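Local coordinates for nonsense-mediated mRNA decay protein 2 (Saccharomyces cerevisiae, PDB 4LUN) that takes part in nonsense-mediated decay of mRNAs carrying premature stop codons, binding Upf1 through its C-terminus, and is represented here by its N-terminal MIF4G domain, at residues E189-K194 against T201-A206; A206-F211 against S237-F242; L117-N122 against K141-V146; V125-E130 against F195-T200. All coordinates share one frame; numbering follows the deposited sequence. Where two conformers were deposited one is given.

Contact 1: residues E189-K194 against T201-A206; sequences EILNYK and TTIATA
Ile203 and Leu191 meet because each carries its first side-chain branch beside the backbone N: CG1 of Ile203 (chi1 -62°) and CG of Leu191 (chi1 -68°) both lie anti to the carbonyl carbon. From there Leu191 sends CD2 into the angle between two residues of helix 201-210, 3.9 Å from CB of Ile203 and 4.1 Å from CB of Ala204. Ile203 answers with two branches. Its CG2 comes within 4.0 Å of Ile190 CD1, the two isoleucines crossing at a slant, while its CD1 rests 3.8 Å from the carbonyl O of Ile190. No hydrogen bond crosses between the segments, so the fit rests on apolar side-chain shape: beta-branched isoleucine offers a stiff, wide ridge, leucine a forked end, and alanine keeps the helix surface low where that fork arrives. A type I turn from Ile190 to Tyr193 takes the chain out of helix 182-190 and into the loop that leads to helix 201-210. The four touching residues are buried. Helix 130-152 covers one flank through Val140 against Ile190, and helix 231-271 closes another with Phe242 on Leu191 and Ala204, placing this contact among the packed helices of the MIF4G domain.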
loop_
_atom_site.group_PDB
_atom_site.type_symbol
_atom_site.label_atom_id
_atom_site.label_comp_id
_atom_site.label_asym_id
_atom_site.label_seq_id
_atom_site.Cartn_x
_atom_site.Cartn_y
_atom_site.Cartn_z
ATOM N N GLU A 189 0.842 -7.490 -7.829
ATOM C CA GLU A 189 -0.109 -8.405 -7.205
ATOM C C GLU A 189 -1.444 -7.712 -6.901
ATOM O O GLU A 189 -2.476 -8.114 -7.413
ATOM C CB GLU A 189 0.484 -9.034 -5.930
ATOM C CG GLU A 189 -0.521 -9.826 -5.053
ATOM C CD GLU A 189 -0.766 -11.256 -5.535
ATOM O OE1 GLU A 189 -0.320 -11.596 -6.652
ATOM O OE2 GLU A 189 -1.397 -12.045 -4.782
ATOM N N ILE A 190 -1.417 -6.668 -6.079
ATOM C CA ILE A 190 -2.664 -6.095 -5.566
ATOM C C ILE A 190 -3.500 -5.357 -6.620
ATOM O O ILE A 190 -4.719 -5.274 -6.502
ATOM C CB ILE A 190 -2.429 -5.228 -4.302
ATOM C CG1 ILE A 190 -1.620 -3.960 -4.631
ATOM C CG2 ILE A 190 -1.756 -6.074 -3.196
ATOM C CD1 ILE A 190 -1.273 -3.139 -3.375
ATOM N N LEU A 191 -2.865 -4.855 -7.673
ATOM C CA LEU A 191 -3.627 -4.188 -8.713
ATOM C C LEU A 191 -4.411 -5.180 -9.561
ATOM O O LEU A 191 -5.296 -4.782 -10.323
ATOM C CB LEU A 191 -2.710 -3.363 -9.609
ATOM C CG LEU A 191 -2.092 -2.154 -8.917
ATOM C CD1 LEU A 191 -1.171 -1.428 -9.892
ATOM C CD2 LEU A 191 -3.174 -1.217 -8.428
ATOM N N ASN A 192 -4.090 -6.463 -9.408
ATOM C CA ASN A 192 -4.629 -7.485 -10.303
ATOM C C ASN A 192 -5.570 -8.488 -9.632
ATOM O O ASN A 192 -5.672 -9.645 -10.046
ATOM C CB ASN A 192 -3.491 -8.204 -11.033
ATOM C CG ASN A 192 -2.874 -7.345 -12.132
ATOM O OD1 ASN A 192 -3.467 -7.166 -13.197
ATOM N ND2 ASN A 192 -1.690 -6.799 -11.873
ATOM N N TYR A 193 -6.268 -8.045 -8.598
ATOM C CA TYR A 193 -7.336 -8.866 -8.040
ATOM C C TYR A 193 -8.672 -8.328 -8.541
ATOM O O TYR A 193 -9.058 -7.208 -8.201
ATOM C CB TYR A 193 -7.310 -8.855 -6.517
ATOM C CG TYR A 193 -8.453 -9.635 -5.898
ATOM C CD1 TYR A 193 -8.507 -11.026 -5.989
ATOM C CD2 TYR A 193 -9.472 -8.985 -5.220
ATOM C CE1 TYR A 193 -9.560 -11.743 -5.421
ATOM C CE2 TYR A 193 -10.526 -9.690 -4.656
ATOM C CZ TYR A 193 -10.564 -11.069 -4.757
ATOM O OH TYR A 193 -11.625 -11.762 -4.178
ATOM N N LYS A 194 -9.355 -9.117 -9.370
ATOM C CA LYS A 194 -10.657 -8.729 -9.926
ATOM C C LYS A 194 -10.597 -7.358 -10.599
ATOM O O LYS A 194 -11.473 -6.525 -10.386
ATOM C CB LYS A 194 -11.747 -8.747 -8.848
ATOM C CG LYS A 194 -11.954 -10.108 -8.197
ATOM C CD LYS A 194 -12.589 -11.086 -9.171
ATOM C CE LYS A 194 -13.858 -10.516 -9.760
ATOM N NZ LYS A 194 -14.704 -11.578 -10.376
ATOM N N THR A 201 -8.361 0.140 -9.288
ATOM C CA THR A 201 -7.910 1.385 -9.915
ATOM C C THR A 201 -7.729 2.456 -8.839
ATOM O O THR A 201 -6.898 3.355 -8.991
ATOM C CB THR A 201 -8.857 1.904 -11.027
ATOM O OG1 THR A 201 -10.145 2.172 -10.474
ATOM C CG2 THR A 201 -8.984 0.919 -12.187
ATOM N N THR A 202 -8.493 2.370 -7.755
ATOM C CA THR A 202 -8.336 3.334 -6.667
ATOM C C THR A 202 -7.069 3.128 -5.826
ATOM O O THR A 202 -6.611 4.050 -5.146
ATOM C CB THR A 202 -9.584 3.419 -5.761
ATOM O OG1 THR A 202 -9.643 2.272 -4.896
ATOM C CG2 THR A 202 -10.844 3.498 -6.613
ATOM N N ILE A 203 -6.490 1.931 -5.858
ATOM C CA ILE A 203 -5.187 1.722 -5.220
ATOM C C ILE A 203 -4.148 2.506 -6.028
ATOM O O ILE A 203 -3.259 3.172 -5.480
ATOM C CB ILE A 203 -4.794 0.228 -5.217
ATOM C CG1 ILE A 203 -5.778 -0.609 -4.416
ATOM C CG2 ILE A 203 -3.398 0.036 -4.639
ATOM C CD1 ILE A 203 -5.553 -2.115 -4.621
ATOM N N ALA A 204 -4.276 2.433 -7.349
ATOM C CA ALA A 204 -3.309 3.077 -8.231
ATOM C C ALA A 204 -3.358 4.587 -8.053
ATOM O O ALA A 204 -2.314 5.230 -7.950
ATOM C CB ALA A 204 -3.596 2.720 -9.663
ATOM N N THR A 205 -4.566 5.149 -8.024
ATOM C CA THR A 205 -4.693 6.603 -7.895
ATOM C C THR A 205 -4.273 7.092 -6.515
ATOM O O THR A 205 -3.643 8.141 -6.381
ATOM C CB THR A 205 -6.113 7.110 -8.245
ATOM O OG1 THR A 205 -7.079 6.473 -7.404
ATOM C CG2 THR A 205 -6.432 6.761 -9.662
ATOM N N ALA A 206 -4.613 6.331 -5.484
ATOM C CA ALA A 206 -4.204 6.700 -4.135
ATOM C C ALA A 206 -2.695 6.678 -4.012
ATOM O O ALA A 206 -2.113 7.498 -3.302
ATOM C CB ALA A 206 -4.826 5.765 -3.099
#

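Contact 2: residues A206-F211 against S237-F242; sequences AFIKKF and SLFKNF
The ring of Phe239 is approached by two side chains of helix 201-210, Phe207 and Ile208, each slanting in rather than lying squarely over a face or in the plane. Phe207 and Phe239 cross at about a right angle, with CD2 of Phe207 3.9 Å from CZ of Phe239. Beside it, CG2 of Ile208 comes in obliquely, 3.5 Å from Phe239 CE1 and 3.6 Å from CD1 of the same ring. One face of Phe207 is taken within its own segment by Phe211, whose CG stands 4.3 Å above the plane and toward the rim; the methylene CG of Lys210 in turn lies over a face of Phe211. Ile208 presents its methyl because CG2 sits anti to the carbonyl carbon, with CG1 (chi1 66°) held between backbone N and carbonyl carbon. Two consecutive residues of one helix thus meet the same aromatic ring: the long phenylalanine side chain suits a place where the nearest CA atoms, those of Ile208 and Phe239, are 9.3 Å apart, and the branched isoleucine adds a methyl against that ring. Phe215 meets Phe239 as a further ring, Leu187 of helix 182-190 touches both Phe207 and Phe239, and Leu299 and Phe302 of helix 277-303 pack on Ile208. With all three touching residues buried and no hydrogen bond passing between the segments, the chemistry is purely apolar. Between these segments the helices are held by close apolar packing and the exclusion of water, so their fit rests on side-chain shape.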
loop_
_atom_site.group_PDB
_atom_site.type_symbol
_atom_site.label_atom_id
_atom_site.label_comp_id
_atom_site.label_asym_id
_atom_site.label_seq_id
_atom_site.Cartn_x
_atom_site.Cartn_y
_atom_site.Cartn_z
ATOM N N ALA A 206 -4.613 6.331 -5.484
ATOM C CA ALA A 206 -4.204 6.700 -4.135
ATOM C C ALA A 206 -2.695 6.678 -4.012
ATOM O O ALA A 206 -2.113 7.498 -3.302
ATOM C CB ALA A 206 -4.826 5.765 -3.099
ATOM N N PHE A 207 -2.057 5.724 -4.686
ATOM C CA PHE A 207 -0.613 5.571 -4.552
ATOM C C PHE A 207 0.145 6.698 -5.241
ATOM O O PHE A 207 1.088 7.257 -4.680
ATOM C CB PHE A 207 -0.150 4.207 -5.082
ATOM C CG PHE A 207 1.285 3.883 -4.748
ATOM C CD1 PHE A 207 1.642 3.473 -3.472
ATOM C CD2 PHE A 207 2.269 3.986 -5.710
ATOM C CE1 PHE A 207 2.958 3.175 -3.161
ATOM C CE2 PHE A 207 3.590 3.689 -5.414
ATOM C CZ PHE A 207 3.937 3.284 -4.132
ATOM N N ILE A 208 -0.271 7.060 -6.446
ATOM C CA ILE A 208 0.437 8.122 -7.159
ATOM C C ILE A 208 0.253 9.473 -6.474
ATOM O O ILE A 208 1.154 10.302 -6.507
ATOM C CB ILE A 208 0.023 8.235 -8.648
ATOM C CG1 ILE A 208 -1.437 8.688 -8.801
ATOM C CG2 ILE A 208 0.290 6.921 -9.384
ATOM C CD1 ILE A 208 -1.892 8.736 -10.246
ATOM N N LYS A 209 -0.903 9.694 -5.851
ATOM C CA LYS A 209 -1.159 10.979 -5.196
ATOM C C LYS A 209 -0.259 11.172 -3.988
ATOM O O LYS A 209 0.218 12.276 -3.728
ATOM C CB LYS A 209 -2.621 11.089 -4.753
ATOM C CG LYS A 209 -3.613 11.361 -5.869
ATOM C CD LYS A 209 -5.041 11.171 -5.343
ATOM C CE LYS A 209 -6.072 11.339 -6.440
ATOM N NZ LYS A 209 -7.413 10.845 -6.005
ATOM N N LYS A 210 -0.045 10.100 -3.233
ATOM C CA LYS A 210 0.731 10.174 -2.007
ATOM C C LYS A 210 2.234 10.042 -2.233
ATOM O O LYS A 210 3.027 10.549 -1.438
ATOM C CB LYS A 210 0.243 9.116 -1.010
ATOM C CG LYS A 210 0.756 9.311 0.412
ATOM C CD LYS A 210 -0.250 8.819 1.442
ATOM C CE LYS A 210 -1.457 9.750 1.554
ATOM N NZ LYS A 210 -1.068 11.088 2.102
ATOM N N PHE A 211 2.629 9.364 -3.310
ATOM C CA PHE A 211 4.046 9.102 -3.544
ATOM C C PHE A 211 4.514 9.568 -4.915
ATOM O O PHE A 211 5.271 8.881 -5.599
ATOM C CB PHE A 211 4.352 7.617 -3.313
ATOM C CG PHE A 211 4.006 7.152 -1.925
ATOM C CD1 PHE A 211 4.810 7.492 -0.849
ATOM C CD2 PHE A 211 2.862 6.405 -1.688
ATOM C CE1 PHE A 211 4.494 7.070 0.441
ATOM C CE2 PHE A 211 2.535 5.985 -0.416
ATOM C CZ PHE A 211 3.345 6.317 0.661
ATOM N N SER A 237 6.687 1.801 -15.776
ATOM C CA SER A 237 6.262 0.773 -16.730
ATOM C C SER A 237 4.980 0.104 -16.261
ATOM O O SER A 237 4.021 -0.063 -17.032
ATOM C CB SER A 237 7.341 -0.295 -16.902
ATOM O OG SER A 237 6.835 -1.394 -17.647
ATOM N N LEU A 238 4.957 -0.282 -14.990
ATOM C CA LEU A 238 3.788 -0.929 -14.415
ATOM C C LEU A 238 2.551 -0.055 -14.494
ATOM O O LEU A 238 1.466 -0.522 -14.858
ATOM C CB LEU A 238 4.055 -1.282 -12.951
ATOM C CG LEU A 238 2.953 -1.985 -12.160
ATOM C CD1 LEU A 238 2.601 -3.305 -12.819
ATOM C CD2 LEU A 238 3.409 -2.201 -10.719
ATOM N N PHE A 239 2.702 1.224 -14.167
ATOM C CA PHE A 239 1.534 2.089 -14.118
ATOM C C PHE A 239 1.051 2.493 -15.505
ATOM O O PHE A 239 -0.146 2.618 -15.723
ATOM C CB PHE A 239 1.758 3.306 -13.206
ATOM C CG PHE A 239 1.488 3.023 -11.758
ATOM C CD1 PHE A 239 0.479 3.697 -11.073
ATOM C CD2 PHE A 239 2.190 2.031 -11.088
ATOM C CE1 PHE A 239 0.221 3.414 -9.743
ATOM C CE2 PHE A 239 1.930 1.744 -9.752
ATOM C CZ PHE A 239 0.942 2.446 -9.075
ATOM N N LYS A 240 1.974 2.671 -16.448
ATOM C CA LYS A 240 1.584 2.961 -17.831
ATOM C C LYS A 240 0.855 1.773 -18.467
ATOM O O LYS A 240 -0.115 1.957 -19.188
ATOM C CB LYS A 240 2.794 3.418 -18.653
ATOM C CG LYS A 240 3.192 4.867 -18.344
ATOM C CD LYS A 240 4.366 5.339 -19.190
ATOM C CE LYS A 240 4.981 6.616 -18.619
ATOM N NZ LYS A 240 4.104 7.806 -18.801
ATOM N N ASN A 241 1.296 0.551 -18.170
ATOM C CA ASN A 241 0.521 -0.619 -18.575
ATOM C C ASN A 241 -0.856 -0.664 -17.920
ATOM O O ASN A 241 -1.843 -1.027 -18.556
ATOM C CB ASN A 241 1.269 -1.905 -18.260
ATOM C CG ASN A 241 2.257 -2.268 -19.343
ATOM O OD1 ASN A 241 1.866 -2.701 -20.428
ATOM N ND2 ASN A 241 3.542 -2.075 -19.065
ATOM N N PHE A 242 -0.909 -0.281 -16.653
ATOM C CA PHE A 242 -2.167 -0.291 -15.914
ATOM C C PHE A 242 -3.088 0.770 -16.486
ATOM O O PHE A 242 -4.298 0.587 -16.566
ATOM C CB PHE A 242 -1.901 -0.050 -14.427
ATOM C CG PHE A 242 -3.115 -0.234 -13.563
ATOM C CD1 PHE A 242 -3.524 -1.504 -13.170
ATOM C CD2 PHE A 242 -3.833 0.860 -13.143
ATOM C CE1 PHE A 242 -4.645 -1.672 -12.376
ATOM C CE2 PHE A 242 -4.965 0.709 -12.352
ATOM C CZ PHE A 242 -5.366 -0.569 -11.960
#

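Contact 3: residues L117-N122 against K141-V146; sequences LQAFEN and KGNLRV
Phe120 makes the apolar part of this contact, laying the outer edge of its ring against helix 130-152. Its CE1 is 4.1 Å from CB of Leu144 and 3.9 Å from CB of Asn143, and its CG, anti to the carbonyl carbon (chi1 -60°), directs the ring at the helix although the residue's first bond does not point there. A second kind of contact is ring edge against backbone: Leu144 N lies in the ring plane, 3.6 Å from CE1, and Asn143 O lies near that plane, 3.6 Å from CZ. A flat aromatic edge suits this place, being thin enough to come close to the main chain. Ala119 adds a small methyl beside the Asn143 side chain, its size permitting the close approach of the two backbones. Replacing Phe120 with an alanine would probably open a gap beside Asn143 and Leu144 and deprive Ile186 of helix 182-190 of its aromatic neighbour. No hydrogen bond links the segments. Leu81 of helix 69-81 touches both Ala119 and Asn143, and Leu144 continues to Ile203 and Phe207 of helix 201-210. Such side-by-side packing of successive helices and their connecting loops is characteristic of the HEAT-repeat-like, all-helical MIF4G fold.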
loop_
_atom_site.group_PDB
_atom_site.type_symbol
_atom_site.label_atom_id
_atom_site.label_comp_id
_atom_site.label_asym_id
_atom_site.label_seq_id
_atom_site.Cartn_x
_atom_site.Cartn_y
_atom_site.Cartn_z
ATOM N N LEU A 117 4.205 -8.593 4.789
ATOM C CA LEU A 117 3.963 -8.763 3.355
ATOM C C LEU A 117 2.768 -9.667 3.060
ATOM O O LEU A 117 2.220 -9.646 1.947
ATOM C CB LEU A 117 5.222 -9.298 2.662
ATOM C CG LEU A 117 6.370 -8.298 2.501
ATOM C CD1 LEU A 117 7.671 -9.016 2.099
ATOM C CD2 LEU A 117 5.988 -7.249 1.444
ATOM N N GLN A 118 2.373 -10.470 4.050
ATOM C CA GLN A 118 1.208 -11.339 3.885
ATOM C C GLN A 118 -0.044 -10.501 3.638
ATOM O O GLN A 118 -1.013 -10.977 3.044
ATOM C CB GLN A 118 1.029 -12.233 5.114
ATOM C CG GLN A 118 -0.120 -13.229 5.022
ATOM C CD GLN A 118 0.009 -14.189 3.850
ATOM O OE1 GLN A 118 1.099 -14.665 3.538
ATOM N NE2 GLN A 118 -1.114 -14.479 3.196
ATOM N N ALA A 119 -0.004 -9.232 4.047
ATOM C CA ALA A 119 -1.148 -8.329 3.865
ATOM C C ALA A 119 -1.463 -8.050 2.396
ATOM O O ALA A 119 -2.555 -7.568 2.044
ATOM C CB ALA A 119 -0.899 -7.024 4.598
ATOM N N PHE A 120 -0.499 -8.359 1.528
ATOM C CA PHE A 120 -0.611 -8.065 0.118
ATOM C C PHE A 120 -0.953 -9.282 -0.736
ATOM O O PHE A 120 -1.152 -9.158 -1.937
ATOM C CB PHE A 120 0.693 -7.407 -0.374
ATOM C CG PHE A 120 1.000 -6.121 0.333
ATOM C CD1 PHE A 120 0.043 -5.114 0.383
ATOM C CD2 PHE A 120 2.210 -5.931 0.966
ATOM C CE1 PHE A 120 0.293 -3.929 1.049
ATOM C CE2 PHE A 120 2.478 -4.749 1.648
ATOM C CZ PHE A 120 1.512 -3.742 1.685
ATOM N N GLU A 121 -1.028 -10.459 -0.121
ATOM C CA GLU A 121 -1.447 -11.637 -0.877
ATOM C C GLU A 121 -2.924 -11.462 -1.243
ATOM O O GLU A 121 -3.752 -11.166 -0.375
ATOM C CB GLU A 121 -1.235 -12.900 -0.031
ATOM C CG GLU A 121 -1.628 -14.217 -0.731
ATOM C CD GLU A 121 -0.570 -14.739 -1.698
ATOM O OE1 GLU A 121 0.626 -14.718 -1.343
ATOM O OE2 GLU A 121 -0.932 -15.191 -2.810
ATOM N N ASN A 122 -3.248 -11.622 -2.521
ATOM C CA ASN A 122 -4.635 -11.481 -2.960
ATOM C C ASN A 122 -5.488 -12.590 -2.373
ATOM O O ASN A 122 -5.000 -13.703 -2.138
ATOM C CB ASN A 122 -4.741 -11.538 -4.484
ATOM C CG ASN A 122 -4.223 -10.286 -5.171
ATOM O OD1 ASN A 122 -4.080 -9.225 -4.552
ATOM N ND2 ASN A 122 -3.913 -10.417 -6.454
ATOM N N LYS A 141 -4.852 -0.409 0.953
ATOM C CA LYS A 141 -4.267 0.890 0.645
ATOM C C LYS A 141 -3.544 1.432 1.857
ATOM O O LYS A 141 -2.472 2.011 1.728
ATOM C CB LYS A 141 -5.339 1.890 0.168
ATOM C CG LYS A 141 -5.921 1.524 -1.189
ATOM C CD LYS A 141 -6.795 2.636 -1.772
ATOM C CE LYS A 141 -7.843 3.117 -0.804
ATOM N NZ LYS A 141 -8.870 3.957 -1.507
ATOM N N GLY A 142 -4.126 1.246 3.033
ATOM C CA GLY A 142 -3.467 1.663 4.265
ATOM C C GLY A 142 -2.188 0.886 4.512
ATOM O O GLY A 142 -1.158 1.450 4.910
ATOM N N ASN A 143 -2.260 -0.425 4.309
ATOM C CA ASN A 143 -1.085 -1.272 4.457
ATOM C C ASN A 143 -0.003 -0.905 3.451
ATOM O O ASN A 143 1.185 -0.889 3.785
ATOM C CB ASN A 143 -1.469 -2.746 4.309
ATOM C CG ASN A 143 -2.341 -3.238 5.457
ATOM O OD1 ASN A 143 -2.328 -2.659 6.549
ATOM N ND2 ASN A 143 -3.077 -4.316 5.224
ATOM N N LEU A 144 -0.410 -0.610 2.222
ATOM C CA LEU A 144 0.552 -0.200 1.202
ATOM C C LEU A 144 1.193 1.125 1.577
ATOM O O LEU A 144 2.387 1.327 1.375
ATOM C CB LEU A 144 -0.139 -0.084 -0.172
ATOM C CG LEU A 144 0.678 0.455 -1.351
ATOM C CD1 LEU A 144 1.813 -0.513 -1.708
ATOM C CD2 LEU A 144 -0.241 0.672 -2.543
ATOM N N ARG A 145 0.407 2.028 2.155
ATOM C CA ARG A 145 0.948 3.343 2.492
ATOM C C ARG A 145 2.015 3.203 3.566
ATOM O O ARG A 145 3.118 3.761 3.456
ATOM C CB ARG A 145 -0.177 4.263 2.966
ATOM C CG ARG A 145 0.237 5.717 3.112
ATOM C CD ARG A 145 0.635 6.043 4.522
ATOM N NE ARG A 145 1.127 7.416 4.629
ATOM C CZ ARG A 145 0.360 8.453 4.942
ATOM N NH1 ARG A 145 -0.933 8.271 5.181
ATOM N NH2 ARG A 145 0.887 9.667 5.022
ATOM N N VAL A 146 1.692 2.429 4.593
ATOM C CA VAL A 146 2.611 2.222 5.712
ATOM C C VAL A 146 3.873 1.498 5.252
ATOM O O VAL A 146 4.986 1.848 5.660
ATOM C CB VAL A 146 1.911 1.468 6.869
ATOM C CG1 VAL A 146 2.931 0.978 7.892
ATOM C CG2 VAL A 146 0.873 2.385 7.536
#

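Contact 4: residues V125-E130 against F195-T200; sequences VDIESE and FKLGFT
Glu130 and Phe199 bury the most surface in this contact, and they meet at about a right angle. The extended chain of Glu130 passes across the outer end of the phenylalanine, so that its CB is 3.8 Å from Phe199 CZ and its OE1 3.6 Å from the same atom. The carboxylate carbon CD lies in the ring plane at the edge, with the carboxylate turned 82° from the ring. An acidic group suits this place, since the hydrogen-bearing rim of a benzene ring is slightly positive and probably favours a nearby negative oxygen. Leu197 comes next: its CD1 meets CD1 of Ile127 tip to tip at 3.6 Å, two aliphatic methyls in contact, from residues that are both partly exposed. Glycine at position 198 follows from its backbone, whose positive phi (90°) would push a CB against the preceding carbonyl O. Phe199 also makes a cation-pi contact with Arg291 of helix 277-303, whose NE hydrogen-bonds the carbonyl O of Leu197. A serine in place of Phe199 would probably leave the methylenes of Glu130 without their ring and Arg291 without its cation-pi partner. Salt-bridged Asp126 and Lys194 add a polar tie beside the apolar pair. One segment is the loop that enters helix 130-152 at Glu130, with Ser129 at the N-cap; the other, with a 3-10 turn at 195-197, joins helix 182-190 to helix 201-210. Phe199 packs on Glu133, Leu134 and Ile137 of helix 130-152.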
loop_
_atom_site.group_PDB
_atom_site.type_symbol
_atom_site.label_atom_id
_atom_site.label_comp_id
_atom_site.label_asym_id
_atom_site.label_seq_id
_atom_site.Cartn_x
_atom_site.Cartn_y
_atom_site.Cartn_z
ATOM N N VAL A 125 -10.313 -16.359 -3.358
ATOM C CA VAL A 125 -11.730 -16.588 -3.622
ATOM C C VAL A 125 -12.280 -15.384 -4.364
ATOM O O VAL A 125 -11.617 -14.352 -4.455
ATOM C CB VAL A 125 -12.526 -16.753 -2.319
ATOM C CG1 VAL A 125 -12.157 -18.064 -1.618
ATOM C CG2 VAL A 125 -12.266 -15.561 -1.396
ATOM N N ASP A 126 -13.502 -15.507 -4.867
ATOM C CA ASP A 126 -14.116 -14.439 -5.637
ATOM C C ASP A 126 -14.738 -13.433 -4.678
ATOM O O ASP A 126 -14.899 -13.709 -3.490
ATOM C CB ASP A 126 -15.199 -15.018 -6.550
ATOM C CG ASP A 126 -15.525 -14.124 -7.742
ATOM O OD1 ASP A 126 -15.004 -12.992 -7.836
ATOM O OD2 ASP A 126 -16.320 -14.567 -8.597
ATOM N N ILE A 127 -15.085 -12.268 -5.207
ATOM C CA ILE A 127 -15.783 -11.250 -4.425
ATOM C C ILE A 127 -17.232 -11.674 -4.207
ATOM O O ILE A 127 -17.939 -11.985 -5.156
ATOM C CB ILE A 127 -15.727 -9.895 -5.154
ATOM C CG1 ILE A 127 -14.294 -9.361 -5.121
ATOM C CG2 ILE A 127 -16.688 -8.886 -4.532
ATOM C CD1 ILE A 127 -14.067 -8.146 -5.993
ATOM N N GLU A 128 -17.659 -11.695 -2.949
ATOM C CA GLU A 128 -19.026 -12.078 -2.600
ATOM C C GLU A 128 -19.874 -10.842 -2.363
ATOM O O GLU A 128 -21.056 -10.798 -2.704
ATOM C CB GLU A 128 -19.021 -12.928 -1.335
ATOM C CG GLU A 128 -18.455 -14.323 -1.519
ATOM C CD GLU A 128 -19.502 -15.343 -1.939
ATOM O OE1 GLU A 128 -20.379 -15.663 -1.110
ATOM O OE2 GLU A 128 -19.444 -15.829 -3.089
ATOM N N SER A 129 -19.250 -9.846 -1.753
ATOM C CA SER A 129 -19.917 -8.612 -1.372
ATOM C C SER A 129 -19.038 -7.455 -1.789
ATOM O O SER A 129 -17.902 -7.368 -1.348
ATOM C CB SER A 129 -20.080 -8.578 0.150
ATOM O OG SER A 129 -20.362 -7.267 0.614
ATOM N N GLU A 130 -19.551 -6.559 -2.615
ATOM C CA GLU A 130 -18.739 -5.427 -3.052
ATOM C C GLU A 130 -18.575 -4.427 -1.932
ATOM O O GLU A 130 -17.612 -3.659 -1.894
ATOM C CB GLU A 130 -19.334 -4.783 -4.289
ATOM C CG GLU A 130 -19.291 -5.718 -5.483
ATOM C CD GLU A 130 -19.646 -5.031 -6.776
ATOM O OE1 GLU A 130 -19.992 -3.832 -6.729
ATOM O OE2 GLU A 130 -19.571 -5.693 -7.834
ATOM N N PHE A 195 -9.542 -7.134 -11.385
ATOM C CA PHE A 195 -9.309 -5.836 -12.010
ATOM C C PHE A 195 -10.520 -5.309 -12.743
ATOM O O PHE A 195 -10.791 -4.110 -12.713
ATOM C CB PHE A 195 -8.135 -5.899 -12.983
ATOM C CG PHE A 195 -8.085 -4.739 -13.941
ATOM C CD1 PHE A 195 -7.527 -3.529 -13.551
ATOM C CD2 PHE A 195 -8.558 -4.867 -15.242
ATOM C CE1 PHE A 195 -7.484 -2.454 -14.427
ATOM C CE2 PHE A 195 -8.512 -3.788 -16.137
ATOM C CZ PHE A 195 -7.975 -2.584 -15.726
ATOM N N LYS A 196 -11.258 -6.200 -13.398
ATOM C CA LYS A 196 -12.357 -5.752 -14.250
ATOM C C LYS A 196 -13.497 -5.060 -13.501
ATOM O O LYS A 196 -14.292 -4.344 -14.129
ATOM C CB LYS A 196 -12.855 -6.884 -15.168
ATOM C CG LYS A 196 -11.850 -7.225 -16.266
ATOM C CD LYS A 196 -12.483 -8.009 -17.409
ATOM C CE LYS A 196 -13.041 -9.346 -16.947
ATOM N NZ LYS A 196 -13.655 -10.092 -18.093
ATOM N N LEU A 197 -13.554 -5.241 -12.172
ATOM C CA LEU A 197 -14.569 -4.582 -11.334
ATOM C C LEU A 197 -14.225 -3.132 -11.009
ATOM O O LEU A 197 -15.106 -2.364 -10.631
ATOM C CB LEU A 197 -14.896 -5.381 -10.056
ATOM C CG LEU A 197 -15.572 -6.728 -10.319
ATOM C CD1 LEU A 197 -15.912 -7.406 -8.999
ATOM C CD2 LEU A 197 -16.825 -6.557 -11.184
ATOM N N GLY A 198 -12.960 -2.749 -11.177
ATOM C CA GLY A 198 -12.568 -1.350 -11.045
ATOM C C GLY A 198 -12.154 -0.884 -9.658
ATOM O O GLY A 198 -11.730 0.260 -9.491
ATOM N N PHE A 199 -12.278 -1.741 -8.652
ATOM C CA PHE A 199 -11.869 -1.335 -7.307
ATOM C C PHE A 199 -10.351 -1.123 -7.176
ATOM O O PHE A 199 -9.892 -0.265 -6.399
ATOM C CB PHE A 199 -12.360 -2.343 -6.253
ATOM C CG PHE A 199 -13.861 -2.471 -6.179
ATOM C CD1 PHE A 199 -14.623 -1.469 -5.609
ATOM C CD2 PHE A 199 -14.502 -3.602 -6.661
ATOM C CE1 PHE A 199 -16.004 -1.585 -5.530
ATOM C CE2 PHE A 199 -15.896 -3.722 -6.586
ATOM C CZ PHE A 199 -16.635 -2.707 -6.024
ATOM N N THR A 200 -9.547 -1.893 -7.907
ATOM C CA THR A 200 -8.102 -1.727 -7.735
ATOM C C THR A 200 -7.576 -0.468 -8.402
ATOM O O THR A 200 -6.455 -0.049 -8.115
ATOM C CB THR A 200 -7.271 -2.929 -8.224
ATOM O OG1 THR A 200 -7.314 -2.993 -9.647
ATOM C CG2 THR A 200 -7.796 -4.224 -7.617
#

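How the contacts relate
All four contacts belong to the MIF4G domain. Contacts 1 and 2 lie on helix 201-210 and contact 4 on the loop leading to it, while contact 3 lies on helix 130-152. Contacts 1 and 2, centres about 9 Å apart, share Ala206, and Ala204 O packs against Phe239 CE1. Contact 4, about 10 Å from contact 1, alternates with it along the chain, and Val125 accepts a probable hydrogen bond from Tyr193. Contact 3 closes before contacts 1 and 2 open; its Asn122 probably bonds Glu189 O, and its Arg145 touches Lys210. Contacts 3 and 4, about 17 Å apart, also alternate; both take in the loop before helix 130-152, contact 4 reaching its first residue and contact 3 its middle. Together they knit consecutive helices into one body.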